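Local atomic coordinates of protein ACDH-11, isoform b (Caenorhabditis elegans, PDB entry 4Y9J), a protein that belongs to the acyl-CoA dehydrogenase family of flavoproteins and binds flavin-adenine dinucleotide. Residues V227-A232 against L257-E262; N267-V272 against L288-A293. One frame throughout, in Å; residues are numbered along the deposited sequence.

Contact 1 (V227-A232 against L257-E262); sequences VDADVA and LKIRDE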
loop_
_atom_site.group_PDB
_atom_site.type_symbol
_atom_site.label_atom_id
_atom_site.label_comp_id
_atom_site.label_asym_id
_atom_site.label_seq_id
_atom_site.Cartn_x
_atom_site.Cartn_y
_atom_site.Cartn_z
ATOM N N VAL B 227 -13.398 -11.741 -13.939
ATOM C CA VAL B 227 -12.965 -11.300 -15.276
ATOM C C VAL B 227 -11.669 -11.962 -15.810
ATOM O O VAL B 227 -11.282 -11.716 -16.927
ATOM C CB VAL B 227 -12.837 -9.738 -15.368
ATOM C CG1 VAL B 227 -14.175 -9.089 -15.500
ATOM C CG2 VAL B 227 -12.103 -9.161 -14.225
ATOM N N ASP B 228 -11.046 -12.807 -15.003
ATOM C CA ASP B 228 -10.044 -13.737 -15.449
ATOM C C ASP B 228 -10.688 -15.001 -16.191
ATOM O O ASP B 228 -9.923 -15.880 -16.639
ATOM C CB ASP B 228 -9.262 -14.260 -14.273
ATOM C CG ASP B 228 -10.146 -14.950 -13.274
ATOM O OD1 ASP B 228 -11.117 -14.339 -12.738
ATOM O OD2 ASP B 228 -9.897 -16.125 -12.973
ATOM N N ALA B 229 -12.013 -15.069 -16.275
ATOM C CA ALA B 229 -12.688 -16.217 -16.918
ATOM C C ALA B 229 -12.475 -16.224 -18.446
ATOM O O ALA B 229 -11.967 -15.242 -19.019
ATOM C CB ALA B 229 -14.145 -16.145 -16.656
ATOM N N ASP B 230 -12.842 -17.324 -19.098
ATOM C CA ASP B 230 -12.620 -17.460 -20.521
ATOM C C ASP B 230 -13.786 -17.018 -21.371
ATOM O O ASP B 230 -13.587 -16.554 -22.502
ATOM C CB ASP B 230 -12.230 -18.906 -20.808
ATOM C CG ASP B 230 -11.107 -19.349 -19.903
ATOM O OD1 ASP B 230 -9.976 -18.998 -20.268
ATOM O OD2 ASP B 230 -11.375 -19.939 -18.788
ATOM N N VAL B 231 -15.001 -17.218 -20.867
ATOM C CA VAL B 231 -16.235 -16.847 -21.559
ATOM C C VAL B 231 -17.193 -16.212 -20.566
ATOM O O VAL B 231 -17.007 -16.269 -19.352
ATOM C CB VAL B 231 -16.943 -18.054 -22.221
ATOM C CG1 VAL B 231 -16.105 -18.644 -23.331
ATOM C CG2 VAL B 231 -17.322 -19.091 -21.178
ATOM N N ALA B 232 -18.255 -15.633 -21.107
ATOM C CA ALA B 232 -19.307 -15.074 -20.310
ATOM C C ALA B 232 -20.620 -15.129 -21.048
ATOM O O ALA B 232 -20.667 -15.052 -22.253
ATOM C CB ALA B 232 -18.977 -13.636 -19.928
ATOM N N LEU B 257 -20.040 -15.011 -25.217
ATOM C CA LEU B 257 -18.802 -14.461 -25.768
ATOM C C LEU B 257 -17.543 -14.933 -25.125
ATOM O O LEU B 257 -17.554 -15.378 -23.954
ATOM C CB LEU B 257 -18.793 -12.938 -25.787
ATOM C CG LEU B 257 -18.651 -12.155 -24.488
ATOM C CD1 LEU B 257 -18.083 -10.773 -24.737
ATOM C CD2 LEU B 257 -19.929 -11.997 -23.798
ATOM N N LYS B 258 -16.456 -14.857 -25.904
ATOM C CA LYS B 258 -15.112 -15.065 -25.400
ATOM C C LYS B 258 -14.591 -13.720 -24.863
ATOM O O LYS B 258 -14.748 -12.716 -25.538
ATOM C CB LYS B 258 -14.142 -15.571 -26.462
ATOM C CG LYS B 258 -14.170 -17.066 -26.638
ATOM C CD LYS B 258 -13.167 -17.488 -27.652
ATOM C CE LYS B 258 -11.737 -17.560 -27.095
ATOM N NZ LYS B 258 -11.593 -18.440 -25.925
ATOM N N ILE B 259 -13.998 -13.737 -23.679
ATOM C CA ILE B 259 -13.571 -12.510 -23.003
ATOM C C ILE B 259 -12.315 -11.985 -23.716
ATOM O O ILE B 259 -12.136 -10.764 -23.901
ATOM C CB ILE B 259 -13.378 -12.766 -21.513
ATOM C CG1 ILE B 259 -14.742 -13.115 -20.893
ATOM C CG2 ILE B 259 -12.789 -11.546 -20.783
ATOM C CD1 ILE B 259 -14.688 -13.405 -19.389
ATOM N N ARG B 260 -11.453 -12.889 -24.152
ATOM C CA ARG B 260 -10.181 -12.541 -24.799
ATOM C C ARG B 260 -10.057 -13.258 -26.104
ATOM O O ARG B 260 -10.555 -14.357 -26.265
ATOM C CB ARG B 260 -8.971 -12.872 -23.899
ATOM C CG ARG B 260 -8.966 -12.042 -22.615
ATOM C CD ARG B 260 -7.822 -12.392 -21.591
ATOM N NE ARG B 260 -8.020 -11.550 -20.411
ATOM C CZ ARG B 260 -8.924 -11.769 -19.432
ATOM N NH1 ARG B 260 -9.674 -12.885 -19.369
ATOM N NH2 ARG B 260 -9.045 -10.834 -18.472
ATOM N N ASP B 261 -9.421 -12.600 -27.068
ATOM C CA ASP B 261 -9.290 -13.122 -28.420
ATOM C C ASP B 261 -8.096 -14.094 -28.468
ATOM O O ASP B 261 -7.503 -14.398 -27.424
ATOM C CB ASP B 261 -9.155 -11.961 -29.419
ATOM C CG ASP B 261 -7.753 -11.285 -29.404
ATOM O OD1 ASP B 261 -6.801 -11.666 -28.633
ATOM O OD2 ASP B 261 -7.620 -10.351 -30.219
ATOM N N GLU B 262 -7.744 -14.581 -29.643
ATOM C CA GLU B 262 -6.587 -15.515 -29.741
ATOM C C GLU B 262 -5.145 -14.940 -29.407
ATOM O O GLU B 262 -4.251 -15.700 -29.037
ATOM C CB GLU B 262 -6.605 -16.349 -31.028
ATOM C CG GLU B 262 -7.459 -15.859 -32.197
ATOM C CD GLU B 262 -7.339 -16.795 -33.434
ATOM O OE1 GLU B 262 -7.587 -18.033 -33.291
ATOM O OE2 GLU B 262 -6.999 -16.312 -34.559
HETATM O O HOH W 1 -9.485 -15.128 -20.934
HETATM O O HOH W 2 -11.255 -15.754 -23.398
#
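Arg-260 reaches across to Val-227 and closes the loop end of an antiparallel strand pair in the beta-domain of this acyl-CoA dehydrogenase fold. The pair joins strand 231-238 to strand 252-258. Arg-260 stretches out straight as far as NE and brings the guanidinium end-on to one carbonyl. Arg-260 NH2 lies 2.9 Å from Val-227 O, and NH1 bonds to the same oxygen along a more bent path (138°). The oxygen lies almost in the guanidinium plane, off the rim between NH1 and NH2, so the two bonds limit rotation of the group. Water 1 lies in that plane too. It accepts from NH1 and donates to Ala-229 O, tying the arginine to a second carbonyl.

Ile-259 points its side chain into the curve of 227-232. CG1 stands anti to the carbonyl carbon (chi1 -65°), and the trans chi2 extends CD1 in between Ala-229 and Ala-232. Ile-259 CD1 packs 3.9 Å from Ala-229 CB and rests against Ala-229 O. Trp-189 of strand 186-189 also packs on Ile-259, Ala-232 and Leu-257. Val-231 and Lys-258 form a non-hydrogen-bonded pair, and their side chains cross at an angle, with Val-231 CG1 4.1 Å from Lys-258 CG. Ala-232 and Leu-257 form the hydrogen-bonded pair on the other face. There Leu-257 CD2 turns back to lie 3.5 Å from Ala-232 O.

The acids of 227-232 turn elsewhere: Asp-228 makes a salt bridge to Lys-102, and Asp-230 OD2 accepts from Thr-185 N. The backbone oxygen of Asp-230 is gripped twice from this contact. Ile-259 N bonds to Asp-230 O at 3.1 Å, nearly straight (173°) but from above the carbonyl plane. Water 2 donates to the same Asp-230 O at 2.6 Å and accepts from Arg-260 N.

Contact 2 (N267-V272 against L288-A293); sequences NGIQMV and LLLDGA
Ile-269 fits its two branches against two leucines of the facing strand. Ile-269 CG2 meets Leu-288 CD2 at 3.9 Å, where the side chains cross at a slant. CG1 lies beside Leu-290 CD1, both side chains pointing the same way. The first torsion of Leu-288 (chi1 -54°) starts a lean toward strand 269-274, and the second turns CD2 further that way. This methyl fills the notch between Ile-269 CG2 and Met-271 CG. Met-271 runs alongside Leu-288, and Met-271 CG lies 3.8 Å from Leu-288 CD2. Trp-189 packs against Ile-269 and Leu-288 on this face.

These residues belong to a beta hairpin, strands 269-274 and 285-298, in the middle domain of the acyl-CoA dehydrogenase fold. Gln-270 and Leu-289 are its hydrogen-bonded pair here, with both backbone bonds made. Their side chains emerge on the other face, where the second subunit packs: its His-11 touches Gln-270 and bonds to Leu-289 O. Val-272 CG2 lies against Leu-289 CB at 4.0 Å, the two side chains slanting past each other.

At the far end Gly-268 has no side chain, and Gly-268 CA packs directly against Gly-292 C at 4.1 Å. Opposite Leu-217 of strand 214-225 the chain carries an extra residue, a G1 beta bulge made by Gly-292 and Ala-293. Just before the bulge, Asp-291 N bonds to Gly-268 O at 2.9 Å. The methyl of Ala-293 meets the Asn-267 carbonyl from beyond its oxygen, Ala-293 CB lying 3.2 Å from Asn-267 O.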
loop_
_atom_site.group_PDB
_atom_site.type_symbol
_atom_site.label_atom_id
_atom_site.label_comp_id
_atom_site.label_asym_id
_atom_site.label_seq_id
_atom_site.Cartn_x
_atom_site.Cartn_y
_atom_site.Cartn_z
ATOM N N ASN B 267 -11.690 -8.728 -25.844
ATOM C CA ASN B 267 -12.617 -8.719 -26.951
ATOM C C ASN B 267 -13.591 -7.506 -26.883
ATOM O O ASN B 267 -14.680 -7.657 -26.413
ATOM C CB ASN B 267 -13.395 -10.093 -27.009
ATOM C CG ASN B 267 -14.576 -10.111 -27.961
ATOM O OD1 ASN B 267 -14.663 -9.393 -28.944
ATOM N ND2 ASN B 267 -15.540 -10.970 -27.630
ATOM N N GLY B 268 -13.194 -6.346 -27.425
ATOM C CA GLY B 268 -14.026 -5.123 -27.443
ATOM C C GLY B 268 -14.375 -4.617 -26.009
ATOM O O GLY B 268 -15.452 -4.075 -25.804
ATOM N N ILE B 269 -13.546 -4.890 -25.001
ATOM C CA ILE B 269 -13.877 -4.655 -23.636
ATOM C C ILE B 269 -12.750 -3.868 -22.995
ATOM O O ILE B 269 -11.598 -4.098 -23.308
ATOM C CB ILE B 269 -13.982 -5.996 -22.851
ATOM C CG1 ILE B 269 -15.198 -6.797 -23.321
ATOM C CG2 ILE B 269 -13.978 -5.833 -21.343
ATOM C CD1 ILE B 269 -15.021 -8.295 -23.044
ATOM N N GLN B 270 -13.107 -2.933 -22.129
ATOM C CA GLN B 270 -12.148 -2.232 -21.281
ATOM C C GLN B 270 -12.598 -2.380 -19.866
ATOM O O GLN B 270 -13.850 -2.335 -19.568
ATOM C CB GLN B 270 -12.062 -0.727 -21.624
ATOM C CG GLN B 270 -11.146 -0.442 -22.796
ATOM C CD GLN B 270 -10.985 1.059 -23.014
ATOM O OE1 GLN B 270 -11.527 1.835 -22.282
ATOM N NE2 GLN B 270 -10.322 1.420 -24.029
ATOM N N MET B 271 -11.665 -2.619 -18.970
ATOM C CA MET B 271 -12.020 -2.726 -17.595
ATOM C C MET B 271 -11.862 -1.338 -16.972
ATOM O O MET B 271 -10.741 -0.781 -16.840
ATOM C CB MET B 271 -11.136 -3.722 -16.889
ATOM C CG MET B 271 -11.098 -5.152 -17.456
ATOM S SD MET B 271 -10.275 -6.290 -16.295
ATOM C CE MET B 271 -10.119 -7.663 -17.417
ATOM N N VAL B 272 -12.954 -0.765 -16.556
ATOM C CA VAL B 272 -12.931 0.596 -16.045
ATOM C C VAL B 272 -12.240 0.658 -14.703
ATOM O O VAL B 272 -11.446 1.578 -14.494
ATOM C CB VAL B 272 -14.367 1.199 -15.988
ATOM C CG1 VAL B 272 -14.339 2.620 -15.421
ATOM C CG2 VAL B 272 -14.982 1.221 -17.369
ATOM N N LEU B 288 -17.105 -3.133 -16.618
ATOM C CA LEU B 288 -16.726 -3.339 -18.034
ATOM C C LEU B 288 -17.416 -2.393 -18.944
ATOM O O LEU B 288 -18.666 -2.312 -18.966
ATOM C CB LEU B 288 -16.977 -4.794 -18.496
ATOM C CG LEU B 288 -16.340 -5.897 -17.648
ATOM C CD1 LEU B 288 -16.787 -7.221 -18.270
ATOM C CD2 LEU B 288 -14.874 -5.776 -17.510
ATOM N N LEU B 289 -16.643 -1.763 -19.812
ATOM C CA LEU B 289 -17.183 -0.986 -20.876
ATOM C C LEU B 289 -17.025 -1.782 -22.147
ATOM O O LEU B 289 -15.883 -2.018 -22.618
ATOM C CB LEU B 289 -16.551 0.407 -20.933
ATOM C CG LEU B 289 -16.902 1.313 -22.105
ATOM C CD1 LEU B 289 -18.390 1.598 -22.210
ATOM C CD2 LEU B 289 -16.214 2.687 -22.105
ATOM N N LEU B 290 -18.162 -2.148 -22.715
ATOM C CA LEU B 290 -18.289 -2.925 -23.969
ATOM C C LEU B 290 -18.470 -1.993 -25.129
ATOM O O LEU B 290 -19.447 -1.211 -25.211
ATOM C CB LEU B 290 -19.453 -3.897 -23.925
ATOM C CG LEU B 290 -19.292 -5.261 -23.225
ATOM C CD1 LEU B 290 -18.516 -5.290 -21.967
ATOM C CD2 LEU B 290 -20.611 -5.938 -22.976
ATOM N N ASP B 291 -17.520 -2.040 -26.048
ATOM C CA ASP B 291 -17.600 -1.264 -27.243
ATOM C C ASP B 291 -17.180 -2.110 -28.416
ATOM O O ASP B 291 -16.003 -2.106 -28.811
ATOM C CB ASP B 291 -16.703 -0.037 -27.124
ATOM C CG ASP B 291 -16.734 0.832 -28.357
ATOM O OD1 ASP B 291 -17.559 0.625 -29.283
ATOM O OD2 ASP B 291 -15.886 1.734 -28.411
ATOM N N GLY B 292 -18.140 -2.811 -29.003
ATOM C CA GLY B 292 -17.854 -3.679 -30.159
ATOM C C GLY B 292 -17.378 -5.096 -29.763
ATOM O O GLY B 292 -16.758 -5.814 -30.595
ATOM N N ALA B 293 -17.685 -5.537 -28.547
ATOM C CA ALA B 293 -17.413 -6.929 -28.117
ATOM C C ALA B 293 -18.180 -7.915 -28.978
ATOM O O ALA B 293 -19.376 -7.836 -29.096
ATOM C CB ALA B 293 -17.798 -7.113 -26.672
#

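From the N terminus, 227-232 comes first and leads into strand 231-238. The chain returns along strand 252-258, and contact 1 closes that excursion of 24 residues. A short turn after 257-262 leads to 267-272. Contact 2 then closes a second, shorter loop when strand 285-298 comes back. The two loops are in series and neither encloses the other. Both contacts serve one sheet, since strand 285-298 also pairs with strand 252-258. They touch directly: Asn-267 ND2 lies 2.8 Å from Lys-258 O, a probable hydrogen bond, and Met-271 CE packs on Arg-260 NH2.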